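Local atomic coordinates of putative uncharacterized protein (PDB entry 3R87), a protein that acts as a thioesterase of the hotdog-fold 4-hydroxybenzoyl-CoA thioesterase family, probably hydrolysing acyl thioesters. Residues F33-I41 / T90-R98. Residues are numbered along the deposited sequence; the frame is centred on the assembly and turned at random. Where two conformers were deposited one is given.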
# COMPACT_ATOMS: atom_id res chain seq x y z
N PHE A 33 12.58 3.52 -3.41
CA PHE A 33 13.56 4.57 -3.32
C PHE A 33 13.68 5.09 -1.90
O PHE A 33 14.78 5.38 -1.43
CB PHE A 33 13.26 5.67 -4.30
CG PHE A 33 13.47 5.35 -5.75
CD1 PHE A 33 14.17 4.23 -6.19
CD2 PHE A 33 13.02 6.22 -6.73
CE1 PHE A 33 14.45 3.99 -7.51
CE2 PHE A 33 13.29 5.97 -8.08
CZ PHE A 33 13.99 4.86 -8.48
N GLU A 34 12.54 5.22 -1.19
CA GLU A 34 12.55 5.65 0.20
C GLU A 34 13.36 4.66 1.06
O GLU A 34 14.20 5.09 1.86
CB GLU A 34 11.12 5.82 0.71
CG GLU A 34 11.02 6.58 2.00
CD GLU A 34 11.43 5.79 3.27
OE1 GLU A 34 11.20 4.62 3.34
OE2 GLU A 34 11.94 6.39 4.24
N ARG A 35 13.12 3.36 0.89
CA ARG A 35 13.85 2.37 1.67
C ARG A 35 15.33 2.55 1.44
O ARG A 35 16.15 2.48 2.36
CB ARG A 35 13.45 0.96 1.25
CG ARG A 35 12.00 0.60 1.43
CD ARG A 35 11.76 -0.80 0.92
NE ARG A 35 10.35 -1.08 0.75
CZ ARG A 35 9.86 -2.14 0.13
NH1 ARG A 35 10.70 -3.07 -0.35
NH2 ARG A 35 8.56 -2.23 -0.08
N ALA A 36 15.72 2.69 0.17
CA ALA A 36 17.13 2.75 -0.18
C ALA A 36 17.78 3.99 0.43
O ALA A 36 18.95 3.91 0.87
CB ALA A 36 17.26 2.70 -1.69
N ARG A 37 17.10 5.14 0.45
CA ARG A 37 17.65 6.30 1.11
C ARG A 37 17.85 6.04 2.59
O ARG A 37 18.85 6.47 3.18
CB ARG A 37 16.81 7.54 0.90
CG ARG A 37 16.72 8.00 -0.52
CD ARG A 37 16.07 9.38 -0.68
NE ARG A 37 14.70 9.41 -0.15
CZ ARG A 37 13.61 9.09 -0.84
NH1 ARG A 37 13.66 8.70 -2.08
NH2 ARG A 37 12.41 9.21 -0.24
N GLU A 38 16.89 5.36 3.23
CA GLU A 38 17.08 5.04 4.65
C GLU A 38 18.32 4.25 4.91
O GLU A 38 19.00 4.48 5.90
CB GLU A 38 15.87 4.30 5.24
CG GLU A 38 14.57 5.06 5.22
CD GLU A 38 13.60 4.53 6.23
OE1 GLU A 38 13.99 3.89 7.22
OE2 GLU A 38 12.38 4.80 6.12
N HIS A 39 18.63 3.30 4.04
CA HIS A 39 19.84 2.49 4.21
C HIS A 39 21.10 3.29 4.01
O HIS A 39 22.11 2.98 4.63
CB HIS A 39 19.80 1.25 3.34
CG HIS A 39 18.86 0.22 3.89
ND1 HIS A 39 19.24 -0.74 4.78
CD2 HIS A 39 17.55 0.00 3.67
CE1 HIS A 39 18.19 -1.47 5.13
NE2 HIS A 39 17.13 -1.02 4.48
N VAL A 40 21.10 4.32 3.16
CA VAL A 40 22.25 5.22 3.04
C VAL A 40 22.41 6.01 4.32
O VAL A 40 23.54 6.16 4.85
CB VAL A 40 22.14 6.12 1.83
CG1 VAL A 40 23.26 7.15 1.81
CG2 VAL A 40 22.13 5.34 0.56
N ILE A 41 21.32 6.54 4.85
CA ILE A 41 21.35 7.42 6.00
C ILE A 41 21.62 6.70 7.32
O ILE A 41 22.34 7.20 8.17
CB ILE A 41 20.03 8.21 6.08
CG1 ILE A 41 19.87 9.17 4.89
CG2 ILE A 41 19.93 8.96 7.43
CD1 ILE A 41 18.45 9.65 4.70
N THR A 90 19.23 18.00 -0.34
CA THR A 90 20.00 16.85 -0.75
C THR A 90 19.39 16.35 -2.05
O THR A 90 18.17 16.18 -2.15
CB THR A 90 20.03 15.74 0.32
OG1 THR A 90 20.54 16.28 1.53
CG2 THR A 90 21.06 14.67 -0.10
N LEU A 91 20.23 16.12 -3.09
CA LEU A 91 19.80 15.58 -4.33
C LEU A 91 20.14 14.11 -4.42
O LEU A 91 21.29 13.73 -4.11
CB LEU A 91 20.48 16.35 -5.50
CG LEU A 91 20.45 17.82 -5.34
CD1 LEU A 91 21.22 18.44 -6.50
CD2 LEU A 91 18.98 18.31 -5.23
N TRP A 92 19.21 13.29 -4.80
CA TRP A 92 19.38 11.87 -4.90
C TRP A 92 19.13 11.44 -6.33
O TRP A 92 18.14 11.88 -6.96
CB TRP A 92 18.45 11.13 -3.97
CG TRP A 92 18.57 11.47 -2.52
CD1 TRP A 92 17.99 12.50 -1.85
CD2 TRP A 92 19.31 10.74 -1.53
NE1 TRP A 92 18.33 12.43 -0.53
CE2 TRP A 92 19.13 11.37 -0.29
CE3 TRP A 92 20.07 9.55 -1.57
CZ2 TRP A 92 19.67 10.86 0.92
CZ3 TRP A 92 20.61 9.06 -0.40
CH2 TRP A 92 20.44 9.73 0.80
N ARG A 93 19.98 10.58 -6.88
CA ARG A 93 19.74 9.88 -8.11
C ARG A 93 19.48 8.43 -7.74
O ARG A 93 20.33 7.81 -7.10
CB ARG A 93 20.95 9.98 -9.05
CG ARG A 93 20.82 9.14 -10.30
CD ARG A 93 19.77 9.68 -11.22
NE ARG A 93 19.81 9.00 -12.50
CZ ARG A 93 19.57 9.60 -13.66
NH1 ARG A 93 19.06 10.86 -13.74
NH2 ARG A 93 19.73 8.87 -14.75
N GLN A 94 18.33 7.87 -8.13
CA GLN A 94 17.97 6.54 -7.76
C GLN A 94 17.46 5.79 -8.95
O GLN A 94 16.71 6.35 -9.78
CB GLN A 94 16.96 6.52 -6.60
CG GLN A 94 17.46 7.32 -5.41
CD GLN A 94 16.64 7.10 -4.18
OE1 GLN A 94 15.74 7.91 -3.88
NE2 GLN A 94 16.87 6.00 -3.49
N GLU A 95 17.84 4.53 -9.10
CA GLU A 95 17.49 3.75 -10.25
C GLU A 95 17.13 2.34 -9.86
O GLU A 95 17.78 1.75 -9.00
CB GLU A 95 18.64 3.70 -11.28
CG GLU A 95 19.05 5.11 -11.73
CD GLU A 95 20.12 5.16 -12.76
OE1 GLU A 95 20.68 4.08 -13.14
OE2 GLU A 95 20.45 6.29 -13.21
N VAL A 96 16.10 1.78 -10.49
CA VAL A 96 15.77 0.36 -10.33
C VAL A 96 16.34 -0.41 -11.49
O VAL A 96 16.03 -0.11 -12.65
CB VAL A 96 14.21 0.18 -10.37
CG1 VAL A 96 13.88 -1.30 -10.27
CG2 VAL A 96 13.52 1.02 -9.34
N TRP A 97 17.16 -1.43 -11.17
CA TRP A 97 17.75 -2.28 -12.22
C TRP A 97 17.21 -3.71 -12.05
O TRP A 97 17.42 -4.36 -10.98
CB TRP A 97 19.29 -2.28 -12.06
CG TRP A 97 19.87 -1.00 -12.59
CD1 TRP A 97 19.76 0.25 -12.05
CD2 TRP A 97 20.64 -0.84 -13.78
NE1 TRP A 97 20.43 1.17 -12.84
CE2 TRP A 97 20.96 0.50 -13.91
CE3 TRP A 97 21.08 -1.75 -14.77
CZ2 TRP A 97 21.73 1.01 -14.97
CZ3 TRP A 97 21.85 -1.27 -15.80
CH2 TRP A 97 22.18 0.08 -15.89
N ARG A 98 16.59 -4.21 -13.09
CA ARG A 98 16.14 -5.60 -13.15
C ARG A 98 17.34 -6.52 -13.28
O ARG A 98 18.42 -6.10 -13.79
CB ARG A 98 15.19 -5.84 -14.29
CG ARG A 98 13.86 -5.05 -14.14
CD ARG A 98 12.98 -5.20 -15.32
NE ARG A 98 12.45 -6.56 -15.46
CZ ARG A 98 12.02 -7.13 -16.60
NH1 ARG A 98 12.06 -6.48 -17.78
NH2 ARG A 98 11.55 -8.37 -16.59
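The side chain of F33 lies over Q94, whose CB sits above the middle of the phenyl ring, 3.6 Å from the centroid of the F33 ring in a CH-pi contact. This is the core of a hotdog fold, in which the long helix 28-41 is wrapped by an antiparallel sheet; here it packs on strand 89-97, the axes of segments 33-41 and 90-97 coming within 9.6 Å at 122° between their N-to-C directions. F33 CE1 also touches V96 CG2 further along the strand.

From its extended chain, Q94 presents its amide to the helix and is gripped at both ends. Its NE2 donates to F33 O over 3.0 Å, with the acceptor near the amide plane. F33 O already accepts the helical bond from R37 N, and the two donors reach it from opposite faces of its plane. The same NE2 also bonds T80 OG1 on the adjacent strand, so this buried amide ties helix and sheet together and its flip is fixed.

One helical turn on, R37 lays its aliphatic part over W92: CD stands 3.5 Å from the centroid of the W92 five-membered ring. V40 CG1 meets the rim of the indole at CZ3, and I41 CD1 approaches CZ2. With the chain bent at chi3 (-59°), the R37 guanidinium stands higher above the indole, too far for more than a weak cation-pi attraction, and its edge faces Q94, where R37 NH1 donates to Q94 OE1 over 2.9 Å, in the carbonyl plane of the amide and at the edge of the guanidinium.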